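PDB 5M2A: beta subunit of photoactivated adenylyl cyclase from Beggiatoa sp. PS, which senses blue light through a flavin-binding BLUF domain and, when lit, probably makes cyclic AMP from ATP in an attached adenylyl cyclase domain. Local coordinates for residues V9-S15 / H74-L80; N38-V42 / R89-A95; I190-Y194 / R220-D224. All blocks are in the same frame, centred on the assembly; numbering follows the deposited sequence.

Contacts 1 and 2 both belong to the BLUF photosensor and reach the same sheet; their centres are 20 Å apart and their nearest atoms about 7 Å, so they do not touch. They flank the flavin differently: 9-15/74-80 supplies Tyr10 and His74 to its pocket, whereas in 38-42/89-95 the side chain of Ile39 is about 6 Å from it. Each also meets the second subunit. Contact 3, 190-194/220-224, is packing inside the cyclase domain, the domain that holds the magnesium site of Asp160, Ile161 and Asp204. Its centre is 25 Å from that of contact 1 and 42 Å from that of contact 2.

Contact 1 of 3, residues V9-S15 / H74-L80; sequences VYISKIS and HTNILCL. With FMN (flavin mononucleotide), chain F.
Tyr10 pairs with Cys79, and Ile11 with Leu78, where strand 9-14 runs antiparallel to strand 77-80 in the sheet of the BLUF domain, one flank of its flavin pocket. Two backbone bonds join Ile11 to Leu78, and two more join Lys13 to Thr75. Between these pairs the register slips by one residue, a beta bulge, as segment 74-80 turns a corner at Asn76.

Tyr10 and His74 meet the dimethyl-bearing end of the flavin, and Ser12 binds His74 from the side. With CG held between its backbone N and carbonyl carbon (chi1 62°), the His74 ring lies edge-on to Ser12, whose OG bonds to His74 ND1 at 2.9 Å. FMN C8M stands 3.8 Å above the centre of one imidazole face, while Ile77 CD1 backs the other, offset toward the rim. Tyr10 meets the same ring obliquely, the planes 62° apart and the closest carbons, Tyr10 CE1 and His74 CE1, 3.9 Å from each other. Tyr10 OH comes within 3.4 Å of FMN C6 and is hydrogen-bonded to Gln52 OE1, while Gln52 NE2 in turn bonds to the flavin.

From the face of the sheet that carries Ile11 and Leu78, Ile11 CG2 reaches Leu80 CD1 at 3.8 Å, and both side chains also touch Ile119 of the second subunit.

His74 NE2 bonds to Ile68 O, so both imidazole nitrogens are engaged, which should fix the ring's rotation against the flavin methyl. The Tyr10-Gln52-flavin chain is the arrangement through which BLUF domains are thought to register light.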
loop_
_atom_site.group_PDB
_atom_site.type_symbol
_atom_site.label_atom_id
_atom_site.label_comp_id
_atom_site.label_asym_id
_atom_site.label_seq_id
_atom_site.Cartn_x
_atom_site.Cartn_y
_atom_site.Cartn_z
ATOM N N VAL A 9 10.887 2.527 -21.616
ATOM C CA VAL A 9 11.995 2.322 -20.698
ATOM C C VAL A 9 11.532 1.313 -19.669
ATOM O O VAL A 9 10.394 1.395 -19.196
ATOM C CB VAL A 9 12.427 3.633 -20.015
ATOM C CG1 VAL A 9 13.661 3.402 -19.152
ATOM C CG2 VAL A 9 12.688 4.721 -21.044
ATOM N N TYR A 10 12.391 0.351 -19.349
ATOM C CA TYR A 10 12.045 -0.664 -18.370
ATOM C C TYR A 10 13.269 -1.001 -17.540
ATOM O O TYR A 10 14.409 -0.742 -17.934
ATOM C CB TYR A 10 11.472 -1.936 -19.032
ATOM C CG TYR A 10 12.484 -2.818 -19.727
ATOM C CD1 TYR A 10 13.248 -3.740 -19.015
ATOM C CD2 TYR A 10 12.669 -2.741 -21.101
ATOM C CE1 TYR A 10 14.179 -4.545 -19.652
ATOM C CE2 TYR A 10 13.592 -3.544 -21.745
ATOM C CZ TYR A 10 14.346 -4.443 -21.017
ATOM O OH TYR A 10 15.270 -5.245 -21.652
ATOM N N ILE A 11 13.009 -1.589 -16.375
ATOM C CA ILE A 11 14.049 -2.151 -15.533
ATOM C C ILE A 11 13.744 -3.627 -15.309
ATOM O O ILE A 11 12.602 -4.083 -15.426
ATOM C CB ILE A 11 14.169 -1.414 -14.192
ATOM C CG1 ILE A 11 12.822 -1.414 -13.476
ATOM C CG2 ILE A 11 14.637 0.001 -14.418
ATOM C CD1 ILE A 11 12.854 -0.690 -12.155
ATOM N N SER A 12 14.789 -4.377 -14.983
ATOM C CA SER A 12 14.637 -5.805 -14.762
ATOM C C SER A 12 15.742 -6.293 -13.841
ATOM O O SER A 12 16.757 -5.622 -13.637
ATOM C CB SER A 12 14.657 -6.579 -16.082
ATOM O OG SER A 12 15.961 -6.595 -16.625
ATOM N N LYS A 13 15.519 -7.477 -13.282
ATOM C CA LYS A 13 16.504 -8.177 -12.472
ATOM C C LYS A 13 17.212 -9.211 -13.332
ATOM O O LYS A 13 16.561 -10.049 -13.960
ATOM C CB LYS A 13 15.845 -8.859 -11.271
ATOM C CG LYS A 13 16.822 -9.550 -10.341
ATOM C CD LYS A 13 16.102 -10.164 -9.143
ATOM C CE LYS A 13 17.068 -10.878 -8.219
ATOM N NZ LYS A 13 16.384 -11.488 -7.040
ATOM N N ILE A 14 18.540 -9.145 -13.357
ATOM C CA ILE A 14 19.326 -10.123 -14.097
ATOM C C ILE A 14 19.175 -11.488 -13.439
ATOM O O ILE A 14 19.383 -11.637 -12.229
ATOM C CB ILE A 14 20.797 -9.690 -14.153
ATOM C CG1 ILE A 14 20.897 -8.247 -14.655
ATOM C CG2 ILE A 14 21.596 -10.643 -15.018
ATOM C CD1 ILE A 14 22.307 -7.688 -14.641
ATOM N N SER A 15 18.811 -12.492 -14.237
ATOM C CA SER A 15 18.613 -13.844 -13.721
ATOM C C SER A 15 19.951 -14.456 -13.326
ATOM O O SER A 15 20.837 -14.622 -14.170
ATOM C CB SER A 15 17.924 -14.716 -14.767
ATOM O OG SER A 15 16.610 -14.261 -15.037
ATOM N N HIS A 74 16.467 -12.506 -17.631
ATOM C CA HIS A 74 16.089 -11.515 -16.636
ATOM C C HIS A 74 14.660 -11.776 -16.179
ATOM O O HIS A 74 13.916 -12.548 -16.791
ATOM C CB HIS A 74 16.272 -10.081 -17.165
ATOM C CG HIS A 74 15.421 -9.745 -18.350
ATOM N ND1 HIS A 74 15.173 -8.444 -18.735
ATOM C CD2 HIS A 74 14.762 -10.529 -19.235
ATOM C CE1 HIS A 74 14.399 -8.442 -19.804
ATOM N NE2 HIS A 74 14.135 -9.694 -20.129
ATOM N N THR A 75 14.294 -11.138 -15.069
ATOM C CA THR A 75 13.019 -11.386 -14.412
ATOM C C THR A 75 12.597 -10.112 -13.693
ATOM O O THR A 75 13.333 -9.123 -13.672
ATOM C CB THR A 75 13.121 -12.568 -13.441
ATOM O OG1 THR A 75 11.811 -12.919 -12.974
ATOM C CG2 THR A 75 13.994 -12.198 -12.251
ATOM N N ASN A 76 11.406 -10.147 -13.089
ATOM C CA ASN A 76 10.822 -8.981 -12.418
ATOM C C ASN A 76 10.907 -7.748 -13.315
ATOM O O ASN A 76 11.446 -6.701 -12.945
ATOM C CB ASN A 76 11.487 -8.727 -11.064
ATOM C CG ASN A 76 10.692 -7.761 -10.190
ATOM O OD1 ASN A 76 11.235 -7.119 -9.286
ATOM N ND2 ASN A 76 9.399 -7.647 -10.469
ATOM N N ILE A 77 10.365 -7.886 -14.518
ATOM C CA ILE A 77 10.432 -6.815 -15.506
ATOM C C ILE A 77 9.322 -5.808 -15.242
ATOM O O ILE A 77 8.147 -6.174 -15.118
ATOM C CB ILE A 77 10.337 -7.390 -16.927
ATOM C CG1 ILE A 77 11.467 -8.397 -17.161
ATOM C CG2 ILE A 77 10.371 -6.261 -17.954
ATOM C CD1 ILE A 77 11.245 -9.290 -18.366
ATOM N N LEU A 78 9.689 -4.531 -15.160
ATOM C CA LEU A 78 8.720 -3.458 -14.973
ATOM C C LEU A 78 9.014 -2.367 -15.989
ATOM O O LEU A 78 10.077 -1.737 -15.946
ATOM C CB LEU A 78 8.755 -2.905 -13.548
ATOM C CG LEU A 78 7.858 -1.687 -13.308
ATOM C CD1 LEU A 78 6.402 -2.025 -13.564
ATOM C CD2 LEU A 78 8.033 -1.127 -11.903
ATOM N N CYS A 79 8.077 -2.152 -16.904
ATOM C CA CYS A 79 8.163 -1.015 -17.808
ATOM C C CYS A 79 7.770 0.248 -17.054
ATOM O O CYS A 79 6.683 0.318 -16.471
ATOM C CB CYS A 79 7.261 -1.223 -19.023
ATOM S SG CYS A 79 7.342 0.133 -20.216
ATOM N N LEU A 80 8.656 1.246 -17.072
ATOM C CA LEU A 80 8.497 2.449 -16.263
ATOM C C LEU A 80 7.873 3.610 -17.012
ATOM O O LEU A 80 7.236 4.469 -16.390
ATOM C CB LEU A 80 9.850 2.910 -15.722
ATOM C CG LEU A 80 10.557 1.979 -14.749
ATOM C CD1 LEU A 80 11.887 2.599 -14.382
ATOM C CD2 LEU A 80 9.697 1.750 -13.518
HETATM N N1 FMN F . 16.921 -8.518 -28.646
HETATM C C2 FMN F . 16.826 -7.581 -29.656
HETATM O O2 FMN F . 16.640 -7.942 -30.813
HETATM N N3 FMN F . 16.922 -6.234 -29.373
HETATM C C4 FMN F . 17.122 -5.820 -28.072
HETATM O O4 FMN F . 17.213 -4.621 -27.812
HETATM C C4A FMN F . 17.220 -6.756 -27.056
HETATM N N5 FMN F . 17.422 -6.325 -25.767
HETATM C C5A FMN F . 17.520 -7.239 -24.751
HETATM C C6 FMN F . 17.722 -6.789 -23.457
HETATM C C7 FMN F . 17.824 -7.702 -22.418
HETATM C C7M FMN F . 18.045 -7.190 -21.027
HETATM C C8 FMN F . 17.726 -9.067 -22.680
HETATM C C8M FMN F . 17.835 -10.063 -21.567
HETATM C C9 FMN F . 17.522 -9.517 -23.982
HETATM C C9A FMN F . 17.417 -8.602 -25.021
HETATM N N10 FMN F . 17.212 -9.040 -26.314
HETATM C C10 FMN F . 17.118 -8.115 -27.339
HETATM C "C1'" FMN F . 17.128 -10.519 -26.582
HETATM C "C2'" FMN F . 15.758 -10.999 -27.044
HETATM O "O2'" FMN F . 14.976 -11.323 -25.919
HETATM C "C3'" FMN F . 15.944 -12.240 -27.907
HETATM O "O3'" FMN F . 16.810 -13.135 -27.240
HETATM C "C4'" FMN F . 16.549 -11.864 -29.256
HETATM O "O4'" FMN F . 15.706 -10.943 -29.909
HETATM C "C5'" FMN F . 16.733 -13.088 -30.145
HETATM O "O5'" FMN F . 15.474 -13.683 -30.363
HETATM P P FMN F . 15.293 -14.844 -31.460
HETATM O O1P FMN F . 15.197 -14.193 -32.819
HETATM O O2P FMN F . 16.492 -15.767 -31.416
HETATM O O3P FMN F . 14.029 -15.618 -31.159
#

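Contact 2 of 3, residues N38-V42 / R89-A95; sequences NITGV and RMFPNWA
Arg89 opens the loop 89-95 by reaching across to Asn38, in the loop just before strand 40-46, and to Thr40, its first residue. The arginine chain, extended from CG to NE, presents the guanidinium edge: NH1 bonds to Thr40 OG1 at 2.9 Å, 11° out of the guanidinium plane, and NH2 points to Asn38 O. The latter bond is modelled very short, so its exact length is doubtful; NH1 adds a weak one to the same oxygen. A leucine here would probably leave Asn38 O without its guanidinium mate and Thr40 OG1 short of one donor.

Phe91 follows. In the one Val42 conformer described, of two deposited, CG1 sits over the ring face, 3.8 Å from the Phe91 centroid and 6° off the normal. From Phe91 to Trp94 the chain makes a type I beta turn, closed by Trp94 N bonding to Phe91 O. Thr40 CB faces two carbonyl oxygens of that turn, 3.1 Å from Phe91 O and 3.0 Å from Trp94 O. Trp94 O also accepts Gly41 N at 3.0 Å, while its indole edge approaches Val42 CG1. At the end of the segment Ala95 CA makes a CA-H...O contact with Ile39 O.

Around the loop, the Glu55 carboxylate of strand 49-55 receives Met90 N, Phe91 N and Thr40 OG1, helix 20-36 packs on Ala95, and Pro111 of the second subunit touches Val42 and Phe91.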
loop_
_atom_site.group_PDB
_atom_site.type_symbol
_atom_site.label_atom_id
_atom_site.label_comp_id
_atom_site.label_asym_id
_atom_site.label_seq_id
_atom_site.Cartn_x
_atom_site.Cartn_y
_atom_site.Cartn_z
ATOM N N ASN A 38 15.013 -0.938 -37.533
ATOM C CA ASN A 38 15.189 0.500 -37.330
ATOM C C ASN A 38 14.919 0.885 -35.875
ATOM O O ASN A 38 14.298 1.909 -35.582
ATOM C CB ASN A 38 14.304 1.300 -38.289
ATOM C CG ASN A 38 14.808 2.715 -38.511
ATOM O OD1 ASN A 38 16.000 2.993 -38.375
ATOM N ND2 ASN A 38 13.897 3.618 -38.859
ATOM N N ILE A 39 15.384 0.045 -34.949
ATOM C CA ILE A 39 15.253 0.295 -33.516
ATOM C C ILE A 39 16.578 0.826 -32.996
ATOM O O ILE A 39 17.653 0.375 -33.414
ATOM C CB ILE A 39 14.826 -0.980 -32.758
ATOM C CG1 ILE A 39 13.420 -1.403 -33.181
ATOM C CG2 ILE A 39 14.873 -0.772 -31.237
ATOM C CD1 ILE A 39 12.924 -2.658 -32.502
ATOM N N THR A 40 16.507 1.807 -32.102
ATOM C CA THR A 40 17.678 2.323 -31.421
ATOM C C THR A 40 17.427 2.305 -29.918
ATOM O O THR A 40 16.287 2.191 -29.458
ATOM C CB THR A 40 18.023 3.740 -31.892
ATOM O OG1 THR A 40 16.876 4.587 -31.769
ATOM C CG2 THR A 40 18.498 3.726 -33.351
ATOM N N GLY A 41 18.501 2.397 -29.152
ATOM C CA GLY A 41 18.363 2.455 -27.711
ATOM C C GLY A 41 19.663 2.175 -26.997
ATOM O O GLY A 41 20.741 2.122 -27.593
ATOM N N VAL A 42 19.540 2.027 -25.675
ATOM C CA VAL A 42 20.673 1.795 -24.794
ATOM C C VAL A 42 20.301 0.727 -23.786
ATOM O O VAL A 42 19.145 0.625 -23.358
ATOM C CB VAL A 42 21.130 3.076 -24.053
ATOM C CG1 VAL A 42 21.661 4.086 -25.024
ATOM C CG2 VAL A 42 19.988 3.673 -23.252
ATOM N N ARG A 89 14.255 10.618 -32.119
ATOM C CA ARG A 89 14.952 9.539 -31.437
ATOM C C ARG A 89 15.920 10.112 -30.414
ATOM O O ARG A 89 16.569 11.134 -30.653
ATOM C CB ARG A 89 15.716 8.674 -32.437
ATOM C CG ARG A 89 14.843 7.768 -33.278
ATOM C CD ARG A 89 15.686 6.984 -34.270
ATOM N NE ARG A 89 14.859 6.211 -35.190
ATOM C CZ ARG A 89 14.499 4.949 -34.991
ATOM N NH1 ARG A 89 14.891 4.310 -33.895
ATOM N NH2 ARG A 89 13.744 4.327 -35.885
ATOM N N MET A 90 16.016 9.443 -29.267
ATOM C CA MET A 90 16.965 9.853 -28.245
ATOM C C MET A 90 18.388 9.405 -28.569
ATOM O O MET A 90 19.348 10.105 -28.226
ATOM C CB MET A 90 16.530 9.289 -26.891
ATOM C CG MET A 90 16.895 10.153 -25.714
ATOM S SD MET A 90 16.201 9.510 -24.179
ATOM C CE MET A 90 16.455 10.934 -23.121
ATOM N N PHE A 91 18.543 8.260 -29.229
ATOM C CA PHE A 91 19.851 7.676 -29.521
ATOM C C PHE A 91 19.895 7.251 -30.982
ATOM O O PHE A 91 20.047 6.067 -31.300
ATOM C CB PHE A 91 20.131 6.503 -28.582
ATOM C CG PHE A 91 19.886 6.833 -27.146
ATOM C CD1 PHE A 91 20.803 7.586 -26.433
ATOM C CD2 PHE A 91 18.730 6.419 -26.514
ATOM C CE1 PHE A 91 20.579 7.903 -25.110
ATOM C CE2 PHE A 91 18.499 6.736 -25.188
ATOM C CZ PHE A 91 19.430 7.482 -24.486
ATOM N N PRO A 92 19.806 8.212 -31.903
ATOM C CA PRO A 92 19.653 7.865 -33.324
ATOM C C PRO A 92 20.810 7.068 -33.902
ATOM O O PRO A 92 20.632 6.415 -34.936
ATOM C CB PRO A 92 19.536 9.235 -34.005
ATOM C CG PRO A 92 20.268 10.164 -33.093
ATOM C CD PRO A 92 19.996 9.658 -31.701
ATOM N N ASN A 93 21.985 7.097 -33.274
ATOM C CA ASN A 93 23.173 6.462 -33.828
ATOM C C ASN A 93 23.486 5.114 -33.195
ATOM O O ASN A 93 24.472 4.480 -33.581
ATOM C CB ASN A 93 24.384 7.388 -33.677
ATOM C CG ASN A 93 24.161 8.750 -34.305
ATOM O OD1 ASN A 93 23.733 8.857 -35.453
ATOM N ND2 ASN A 93 24.442 9.800 -33.544
ATOM N N TRP A 94 22.682 4.659 -32.235
ATOM C CA TRP A 94 22.954 3.425 -31.502
ATOM C C TRP A 94 21.809 2.447 -31.727
ATOM O O TRP A 94 20.743 2.598 -31.130
ATOM C CB TRP A 94 23.126 3.701 -30.015
ATOM C CG TRP A 94 24.260 4.614 -29.663
ATOM C CD1 TRP A 94 25.362 4.892 -30.416
ATOM C CD2 TRP A 94 24.397 5.369 -28.454
ATOM N NE1 TRP A 94 26.181 5.779 -29.748
ATOM C CE2 TRP A 94 25.608 6.085 -28.540
ATOM C CE3 TRP A 94 23.611 5.513 -27.307
ATOM C CZ2 TRP A 94 26.052 6.931 -27.521
ATOM C CZ3 TRP A 94 24.055 6.352 -26.293
ATOM C CH2 TRP A 94 25.262 7.048 -26.408
ATOM N N ALA A 95 22.027 1.440 -32.575
ATOM C CA ALA A 95 21.060 0.351 -32.687
ATOM C C ALA A 95 20.794 -0.265 -31.316
ATOM O O ALA A 95 19.639 -0.480 -30.923
ATOM C CB ALA A 95 21.575 -0.701 -33.669
#

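Contact 3 of 3, residues I190-Y194 / R220-D224; sequences IISAY and RTSLD
Tyr194, just past the end of helix 173-193, leans on Thr221 and Asp224 of helix 215-235. The two helices belong to the beta-alpha-beta-beta-alpha-beta core of the class III nucleotidyl cyclase fold and pack side by side against its sheet, where Ile191 and Thr221 both touch Phe157 of strand 150-161.

From Tyr194 CB outward the contacts come in turn. Tyr194 CB lies 3.2 Å from Thr221 OG1, a hydroxyl whose hydrogen bond goes to Ala217 O in its own helix. With CG opposite the carbonyl carbon about the first torsion (chi1 -80°), the tyrosine ring is laid against the backbone of the other helix: Thr221 N stands 4.0 Å above its centre, and Arg220 C is over the same face nearer the rim. CD2 is still close to Thr221 OG1. Across the ring but over the same face, Tyr194 CE1 meets Arg220 CB at 3.6 Å, after which the arginine leads away. At the tip, OH donates to Asp224 OD2, which lies near the ring plane; the carboxylate is turned 57° from the ring. The Tyr194 OH to Asp224 OD2 separation, modelled at a very short 2.5 Å, is to be read with caution, but the place of the carboxylate oxygen at the ring edge is clear.

Away from the tyrosine, apolar groups join the helices. Ile190 CG2 rests on Asp224 CB at 3.8 Å, the carbon that bears the carboxylate bound by the phenol. Ile191 CG1 touches Thr221 CG2 at 3.7 Å, so Thr221 offers its methyl to the isoleucine while its OG1 sits beside Tyr194 CB.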
loop_
_atom_site.group_PDB
_atom_site.type_symbol
_atom_site.label_atom_id
_atom_site.label_comp_id
_atom_site.label_asym_id
_atom_site.label_seq_id
_atom_site.Cartn_x
_atom_site.Cartn_y
_atom_site.Cartn_z
ATOM N N ILE A 190 -1.417 -17.421 -5.455
ATOM C CA ILE A 190 -2.494 -18.100 -6.158
ATOM C C ILE A 190 -3.436 -17.090 -6.796
ATOM O O ILE A 190 -3.821 -17.248 -7.954
ATOM C CB ILE A 190 -3.228 -19.057 -5.206
ATOM C CG1 ILE A 190 -2.263 -20.189 -4.803
ATOM C CG2 ILE A 190 -4.488 -19.629 -5.860
ATOM C CD1 ILE A 190 -2.808 -21.127 -3.728
ATOM N N ILE A 191 -3.822 -16.049 -6.046
ATOM C CA ILE A 191 -4.644 -14.973 -6.611
ATOM C C ILE A 191 -3.997 -14.447 -7.886
ATOM O O ILE A 191 -4.654 -14.272 -8.920
ATOM C CB ILE A 191 -4.826 -13.845 -5.578
ATOM C CG1 ILE A 191 -5.711 -14.319 -4.420
ATOM C CG2 ILE A 191 -5.397 -12.563 -6.258
ATOM C CD1 ILE A 191 -5.699 -13.394 -3.203
ATOM N N SER A 192 -2.689 -14.171 -7.824
ATOM C CA SER A 192 -1.993 -13.570 -8.960
ATOM C C SER A 192 -1.841 -14.556 -10.114
ATOM O O SER A 192 -1.854 -14.158 -11.287
ATOM C CB SER A 192 -0.621 -13.055 -8.511
ATOM O OG SER A 192 -0.770 -12.123 -7.447
ATOM N N ALA A 193 -1.698 -15.846 -9.804
ATOM C CA ALA A 193 -1.627 -16.856 -10.858
ATOM C C ALA A 193 -2.922 -16.926 -11.653
ATOM O O ALA A 193 -2.896 -17.206 -12.859
ATOM C CB ALA A 193 -1.312 -18.225 -10.260
ATOM N N TYR A 194 -4.057 -16.683 -11.003
ATOM C CA TYR A 194 -5.344 -16.712 -11.677
ATOM C C TYR A 194 -5.735 -15.353 -12.252
ATOM O O TYR A 194 -6.863 -15.196 -12.721
ATOM C CB TYR A 194 -6.435 -17.219 -10.719
ATOM C CG TYR A 194 -6.457 -18.728 -10.559
ATOM C CD1 TYR A 194 -7.154 -19.527 -11.452
ATOM C CD2 TYR A 194 -5.782 -19.350 -9.511
ATOM C CE1 TYR A 194 -7.184 -20.911 -11.310
ATOM C CE2 TYR A 194 -5.813 -20.717 -9.359
ATOM C CZ TYR A 194 -6.513 -21.495 -10.256
ATOM O OH TYR A 194 -6.533 -22.860 -10.110
ATOM N N ARG A 220 -11.848 -21.052 -8.285
ATOM C CA ARG A 220 -10.664 -21.918 -8.301
ATOM C C ARG A 220 -9.561 -21.372 -7.400
ATOM O O ARG A 220 -8.876 -22.137 -6.705
ATOM C CB ARG A 220 -10.155 -22.071 -9.739
ATOM C CG ARG A 220 -11.111 -22.817 -10.618
ATOM C CD ARG A 220 -10.681 -22.839 -12.084
ATOM N NE ARG A 220 -11.624 -23.666 -12.834
ATOM C CZ ARG A 220 -12.017 -23.405 -14.076
ATOM N NH1 ARG A 220 -11.551 -22.336 -14.699
ATOM N NH2 ARG A 220 -12.880 -24.203 -14.693
ATOM N N THR A 221 -9.339 -20.060 -7.442
ATOM C CA THR A 221 -8.426 -19.431 -6.498
ATOM C C THR A 221 -8.758 -19.834 -5.069
ATOM O O THR A 221 -7.888 -20.279 -4.309
ATOM C CB THR A 221 -8.517 -17.915 -6.644
ATOM O OG1 THR A 221 -7.935 -17.520 -7.891
ATOM C CG2 THR A 221 -7.784 -17.235 -5.501
ATOM N N SER A 222 -10.020 -19.657 -4.688
ATOM C CA SER A 222 -10.445 -19.938 -3.321
ATOM C C SER A 222 -10.216 -21.399 -2.958
ATOM O O SER A 222 -9.734 -21.717 -1.862
ATOM C CB SER A 222 -11.922 -19.565 -3.170
ATOM O OG SER A 222 -12.110 -18.205 -3.537
ATOM N N LEU A 223 -10.616 -22.316 -3.843
ATOM C CA LEU A 223 -10.424 -23.738 -3.554
ATOM C C LEU A 223 -8.946 -24.100 -3.508
ATOM O O LEU A 223 -8.524 -24.923 -2.687
ATOM C CB LEU A 223 -11.144 -24.585 -4.602
ATOM C CG LEU A 223 -12.643 -24.322 -4.671
ATOM C CD1 LEU A 223 -13.242 -25.019 -5.897
ATOM C CD2 LEU A 223 -13.314 -24.795 -3.387
ATOM N N ASP A 224 -8.147 -23.504 -4.387
ATOM C CA ASP A 224 -6.715 -23.785 -4.378
ATOM C C ASP A 224 -6.068 -23.309 -3.087
ATOM O O ASP A 224 -5.183 -23.987 -2.543
ATOM C CB ASP A 224 -6.035 -23.137 -5.590
ATOM C CG ASP A 224 -6.246 -23.930 -6.872
ATOM O OD1 ASP A 224 -7.008 -24.922 -6.843
ATOM O OD2 ASP A 224 -5.649 -23.559 -7.911
#